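Local coordinates for putative cytoplasmic protein (Salmonella typhimurium, PDB 2GK3), which is of unknown function but forms a hexamer and is probably related to the class I glutamine amidotransferases, at residues V143-G155 and Y189-V201. Sequence-based numbering, arbitrary orientation.
Sequences VLAEVLPVIMLDG and YNQAVARDDADVV
The guanidinium of Arg195 lies between Ile151, whose CG1 packs on one face 3.7 Å from Arg195 NH1, and Glu146, whose OE1 hangs over the opposite face. Two backbone carbonyls and a water meet its edge in plane. Arg195 NE donates to Leu148 O at 2.8 Å, nearly straight down the carbonyl bond, while Arg195 NH2 reaches Ala145 O at 3.2 Å from above that carbonyl's plane. Leu148 N approaches Ala145 O from the other face, so this oxygen accepts twice. NH2 also donates to a water that in turn donates a weak bond to Glu146 OE2; Glu146 OE1, 4.1 Å from Arg195 NH2 and well out of the guanidinium plane, probably adds charge attraction without a salt bridge. Arg195 reaches the turn at 144-148 because its chain runs extended from CG to NE, chi2 and chi3 both near 180°, crossing Ile151 at about a right angle.

At the backbone, Arg195 N bonds to Pro149 O, and a short antiparallel pairing follows. Ile151 and Val193 form the hydrogen-bonded pair, exchanging two backbone bonds (Ile151 N to Val193 O, Val193 N to Ile151 O), with both side chains on the same, exposed face. Val150 and Ala194 form the adjacent non-hydrogen-bonded pair. Val150 CB meets Ala192 CB at 3.9 Å, and Pro149 CB packs on Ala198 CB, both beside Val211 of strand 207-215. Past the pairing, Leu153 CG sits 3.4 Å from Gln191 O, and a water bridges that oxygen to Leu153 N; the Gln191 amide turns elsewhere, to Asp207.

Two direct bonds and a water thus fix the guanidinium's rotation, tying the 144-148 turn to the end of strand 185-194. Its positive charge is probably offset in part by the carbonyl dipoles of Ala145 and Leu148, with Glu146 adding longer-range compensation.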
loop_
_atom_site.group_PDB
_atom_site.type_symbol
_atom_site.label_atom_id
_atom_site.label_comp_id
_atom_site.label_asym_id
_atom_site.label_seq_id
_atom_site.Cartn_x
_atom_site.Cartn_y
_atom_site.Cartn_z
ATOM N N VAL E 143 -14.586 22.226 14.122
ATOM C CA VAL E 143 -14.941 23.583 14.578
ATOM C C VAL E 143 -15.056 24.604 13.437
ATOM O O VAL E 143 -15.438 25.765 13.658
ATOM C CB VAL E 143 -13.993 24.068 15.682
ATOM C CG1 VAL E 143 -14.169 23.176 16.946
ATOM C CG2 VAL E 143 -12.548 24.036 15.215
ATOM N N LEU E 144 -14.750 24.169 12.215
ATOM C CA LEU E 144 -14.848 25.047 11.053
ATOM C C LEU E 144 -16.247 25.056 10.398
ATOM O O LEU E 144 -16.576 25.982 9.667
ATOM C CB LEU E 144 -13.779 24.666 10.002
ATOM C CG LEU E 144 -13.305 25.766 9.045
ATOM C CD1 LEU E 144 -12.610 26.922 9.816
ATOM C CD2 LEU E 144 -12.382 25.215 7.933
ATOM N N ALA E 145 -17.042 24.013 10.624
ATOM C CA ALA E 145 -18.396 23.929 10.052
ATOM C C ALA E 145 -19.228 25.216 10.306
ATOM O O ALA E 145 -19.828 25.760 9.385
ATOM C CB ALA E 145 -19.127 22.657 10.548
ATOM N N GLU E 146 -19.213 25.727 11.537
ATOM C CA GLU E 146 -19.966 26.956 11.871
ATOM C C GLU E 146 -19.493 28.214 11.160
ATOM O O GLU E 146 -20.221 29.211 11.129
ATOM C CB GLU E 146 -19.948 27.229 13.383
ATOM C CG GLU E 146 -20.815 26.292 14.196
ATOM C CD GLU E 146 -22.306 26.508 13.978
ATOM O OE1 GLU E 146 -22.693 27.579 13.469
ATOM O OE2 GLU E 146 -23.092 25.601 14.319
ATOM N N VAL E 147 -18.277 28.189 10.618
ATOM C CA VAL E 147 -17.736 29.358 9.921
ATOM C C VAL E 147 -18.261 29.407 8.483
ATOM O O VAL E 147 -18.412 30.493 7.916
ATOM C CB VAL E 147 -16.166 29.421 9.971
ATOM C CG1 VAL E 147 -15.623 30.590 9.159
ATOM C CG2 VAL E 147 -15.667 29.523 11.410
ATOM N N LEU E 148 -18.563 28.250 7.902
ATOM C CA LEU E 148 -18.893 28.200 6.460
ATOM C C LEU E 148 -20.341 28.601 6.197
ATOM O O LEU E 148 -21.201 28.379 7.048
ATOM C CB LEU E 148 -18.574 26.814 5.855
ATOM C CG LEU E 148 -17.147 26.292 6.110
ATOM C CD1 LEU E 148 -17.030 24.859 5.632
ATOM C CD2 LEU E 148 -16.021 27.188 5.499
ATOM N N PRO E 149 -20.616 29.222 5.030
ATOM C CA PRO E 149 -21.986 29.657 4.758
ATOM C C PRO E 149 -22.886 28.550 4.175
ATOM O O PRO E 149 -23.948 28.839 3.608
ATOM C CB PRO E 149 -21.779 30.785 3.751
ATOM C CG PRO E 149 -20.602 30.364 2.983
ATOM C CD PRO E 149 -19.708 29.604 3.934
ATOM N N VAL E 150 -22.446 27.301 4.294
ATOM C CA VAL E 150 -23.236 26.141 3.859
ATOM C C VAL E 150 -23.318 25.100 4.978
ATOM O O VAL E 150 -22.489 25.081 5.899
ATOM C CB VAL E 150 -22.681 25.489 2.547
ATOM C CG1 VAL E 150 -22.701 26.479 1.391
ATOM C CG2 VAL E 150 -21.267 24.882 2.746
ATOM N N ILE E 151 -24.320 24.230 4.902
ATOM C CA ILE E 151 -24.428 23.096 5.835
ATOM C C ILE E 151 -24.125 21.869 5.000
ATOM O O ILE E 151 -24.657 21.721 3.906
ATOM C CB ILE E 151 -25.834 23.036 6.487
ATOM C CG1 ILE E 151 -26.001 24.198 7.475
ATOM C CG2 ILE E 151 -26.068 21.698 7.207
ATOM C CD1 ILE E 151 -27.454 24.585 7.701
HETATM N N MSE E 152 -23.235 21.018 5.486
HETATM C CA MSE E 152 -22.779 19.865 4.728
HETATM C C MSE E 152 -23.686 18.642 4.899
HETATM O O MSE E 152 -24.562 18.626 5.766
HETATM C CB MSE E 152 -21.350 19.514 5.147
HETATM C CG MSE E 152 -20.259 20.167 4.269
HETATM SE SE MSE E 152 -18.664 20.413 5.296
HETATM C CE MSE E 152 -18.211 18.628 5.555
ATOM N N LEU E 153 -23.458 17.614 4.086
ATOM C CA LEU E 153 -24.149 16.320 4.265
ATOM C C LEU E 153 -23.489 15.499 5.382
ATOM O O LEU E 153 -22.435 15.874 5.887
ATOM C CB LEU E 153 -24.192 15.525 2.946
ATOM C CG LEU E 153 -24.733 16.220 1.685
ATOM C CD1 LEU E 153 -24.814 15.236 0.505
ATOM C CD2 LEU E 153 -26.095 16.882 1.908
ATOM N N ASP E 154 -24.128 14.406 5.780
ATOM C CA ASP E 154 -23.601 13.516 6.828
ATOM C C ASP E 154 -22.668 12.407 6.328
ATOM O O ASP E 154 -22.024 11.737 7.121
ATOM C CB ASP E 154 -24.752 12.899 7.630
ATOM C CG ASP E 154 -25.557 13.943 8.376
ATOM O OD1 ASP E 154 -24.938 14.853 8.996
ATOM O OD2 ASP E 154 -26.811 13.863 8.337
ATOM N N GLY E 155 -22.582 12.217 5.026
ATOM C CA GLY E 155 -21.614 11.288 4.457
ATOM C C GLY E 155 -20.945 11.890 3.232
ATOM O O GLY E 155 -20.847 13.122 3.086
ATOM N N TYR E 189 -19.436 17.972 -8.309
ATOM C CA TYR E 189 -19.437 18.983 -7.260
ATOM C C TYR E 189 -19.741 18.338 -5.911
ATOM O O TYR E 189 -20.231 17.203 -5.859
ATOM C CB TYR E 189 -20.436 20.119 -7.572
ATOM C CG TYR E 189 -21.905 19.694 -7.616
ATOM C CD1 TYR E 189 -22.741 19.911 -6.521
ATOM C CD2 TYR E 189 -22.448 19.108 -8.759
ATOM C CE1 TYR E 189 -24.087 19.552 -6.552
ATOM C CE2 TYR E 189 -23.798 18.743 -8.815
ATOM C CZ TYR E 189 -24.614 18.967 -7.705
ATOM O OH TYR E 189 -25.941 18.586 -7.733
ATOM N N ASN E 190 -19.423 19.064 -4.839
ATOM C CA ASN E 190 -19.840 18.707 -3.485
ATOM C C ASN E 190 -21.227 19.281 -3.217
ATOM O O ASN E 190 -21.450 20.493 -3.380
ATOM C CB ASN E 190 -18.867 19.264 -2.450
ATOM C CG ASN E 190 -17.487 18.645 -2.538
ATOM O OD1 ASN E 190 -16.563 19.258 -3.073
ATOM N ND2 ASN E 190 -17.333 17.440 -2.009
ATOM N N GLN E 191 -22.157 18.415 -2.815
ATOM C CA GLN E 191 -23.524 18.846 -2.516
ATOM C C GLN E 191 -23.652 19.397 -1.110
ATOM O O GLN E 191 -23.365 18.718 -0.139
ATOM C CB GLN E 191 -24.516 17.696 -2.677
ATOM C CG GLN E 191 -25.973 18.123 -2.477
ATOM C CD GLN E 191 -26.938 17.021 -2.808
ATOM O OE1 GLN E 191 -26.912 15.954 -2.203
ATOM N NE2 GLN E 191 -27.789 17.264 -3.785
ATOM N N ALA E 192 -24.105 20.635 -0.999
ATOM C CA ALA E 192 -24.332 21.230 0.313
ATOM C C ALA E 192 -25.651 22.028 0.280
ATOM O O ALA E 192 -26.254 22.191 -0.770
ATOM C CB ALA E 192 -23.152 22.098 0.726
ATOM N N VAL E 193 -26.106 22.462 1.443
ATOM C CA VAL E 193 -27.282 23.290 1.555
ATOM C C VAL E 193 -26.801 24.663 2.042
ATOM O O VAL E 193 -26.074 24.756 3.041
ATOM C CB VAL E 193 -28.310 22.673 2.543
ATOM C CG1 VAL E 193 -29.500 23.605 2.720
ATOM C CG2 VAL E 193 -28.774 21.269 2.052
ATOM N N ALA E 194 -27.180 25.715 1.324
ATOM C CA ALA E 194 -26.857 27.072 1.764
ATOM C C ALA E 194 -27.518 27.383 3.119
ATOM O O ALA E 194 -28.667 27.024 3.335
ATOM C CB ALA E 194 -27.305 28.069 0.722
ATOM N N ARG E 195 -26.800 28.040 4.031
ATOM C CA ARG E 195 -27.455 28.586 5.223
ATOM C C ARG E 195 -28.523 29.589 4.726
ATOM O O ARG E 195 -28.268 30.312 3.752
ATOM C CB ARG E 195 -26.430 29.217 6.172
ATOM C CG ARG E 195 -25.514 28.183 6.844
ATOM C CD ARG E 195 -24.557 28.772 7.890
ATOM N NE ARG E 195 -23.606 27.760 8.390
ATOM C CZ ARG E 195 -23.899 26.858 9.323
ATOM N NH1 ARG E 195 -25.113 26.847 9.875
ATOM N NH2 ARG E 195 -22.991 25.962 9.710
ATOM N N ASP E 196 -29.721 29.620 5.333
ATOM C CA ASP E 196 -30.793 30.511 4.798
ATOM C C ASP E 196 -30.451 31.983 5.082
ATOM O O ASP E 196 -31.169 32.908 4.786
ATOM C CB ASP E 196 -32.229 30.089 5.206
ATOM C CG ASP E 196 -32.497 30.155 6.712
ATOM O OD1 ASP E 196 -33.550 29.591 7.131
ATOM O OD2 ASP E 196 -31.710 30.745 7.481
ATOM N N ASP E 197 -29.261 32.113 5.626
ATOM C CA ASP E 197 -28.570 33.315 5.994
ATOM C C ASP E 197 -27.759 33.866 4.814
ATOM O O ASP E 197 -27.513 35.068 4.694
ATOM C CB ASP E 197 -27.561 32.833 7.060
ATOM C CG ASP E 197 -27.499 33.734 8.189
ATOM O OD1 ASP E 197 -26.806 33.435 9.169
ATOM O OD2 ASP E 197 -28.184 34.769 8.079
ATOM N N ALA E 198 -27.300 32.943 3.976
ATOM C CA ALA E 198 -26.256 33.204 3.012
ATOM C C ALA E 198 -26.819 33.584 1.652
ATOM O O ALA E 198 -28.012 33.444 1.412
ATOM C CB ALA E 198 -25.377 31.986 2.892
ATOM N N ASP E 199 -25.945 34.062 0.764
ATOM C CA ASP E 199 -26.346 34.503 -0.558
ATOM C C ASP E 199 -25.880 33.493 -1.591
ATOM O O ASP E 199 -24.674 33.373 -1.835
ATOM C CB ASP E 199 -25.758 35.895 -0.879
ATOM C CG ASP E 199 -26.094 36.952 0.184
ATOM O OD1 ASP E 199 -27.298 37.170 0.533
ATOM O OD2 ASP E 199 -25.133 37.587 0.686
ATOM N N VAL E 200 -26.827 32.777 -2.195
ATOM C CA VAL E 200 -26.527 31.866 -3.304
ATOM C C VAL E 200 -26.475 32.619 -4.643
ATOM O O VAL E 200 -27.458 33.236 -5.065
ATOM C CB VAL E 200 -27.551 30.710 -3.386
ATOM C CG1 VAL E 200 -27.298 29.834 -4.615
ATOM C CG2 VAL E 200 -27.514 29.878 -2.111
ATOM N N VAL E 201 -25.334 32.561 -5.323
ATOM C CA VAL E 201 -25.143 33.354 -6.538
ATOM C C VAL E 201 -25.173 32.505 -7.812
ATOM O O VAL E 201 -25.678 32.941 -8.844
ATOM C CB VAL E 201 -23.835 34.190 -6.428
ATOM C CG1 VAL E 201 -23.495 34.874 -7.739
ATOM C CG2 VAL E 201 -23.957 35.208 -5.292
HETATM O O HOH W 1 -23.734 24.235 11.634
HETATM O O HOH W 2 -21.779 18.547 2.116
#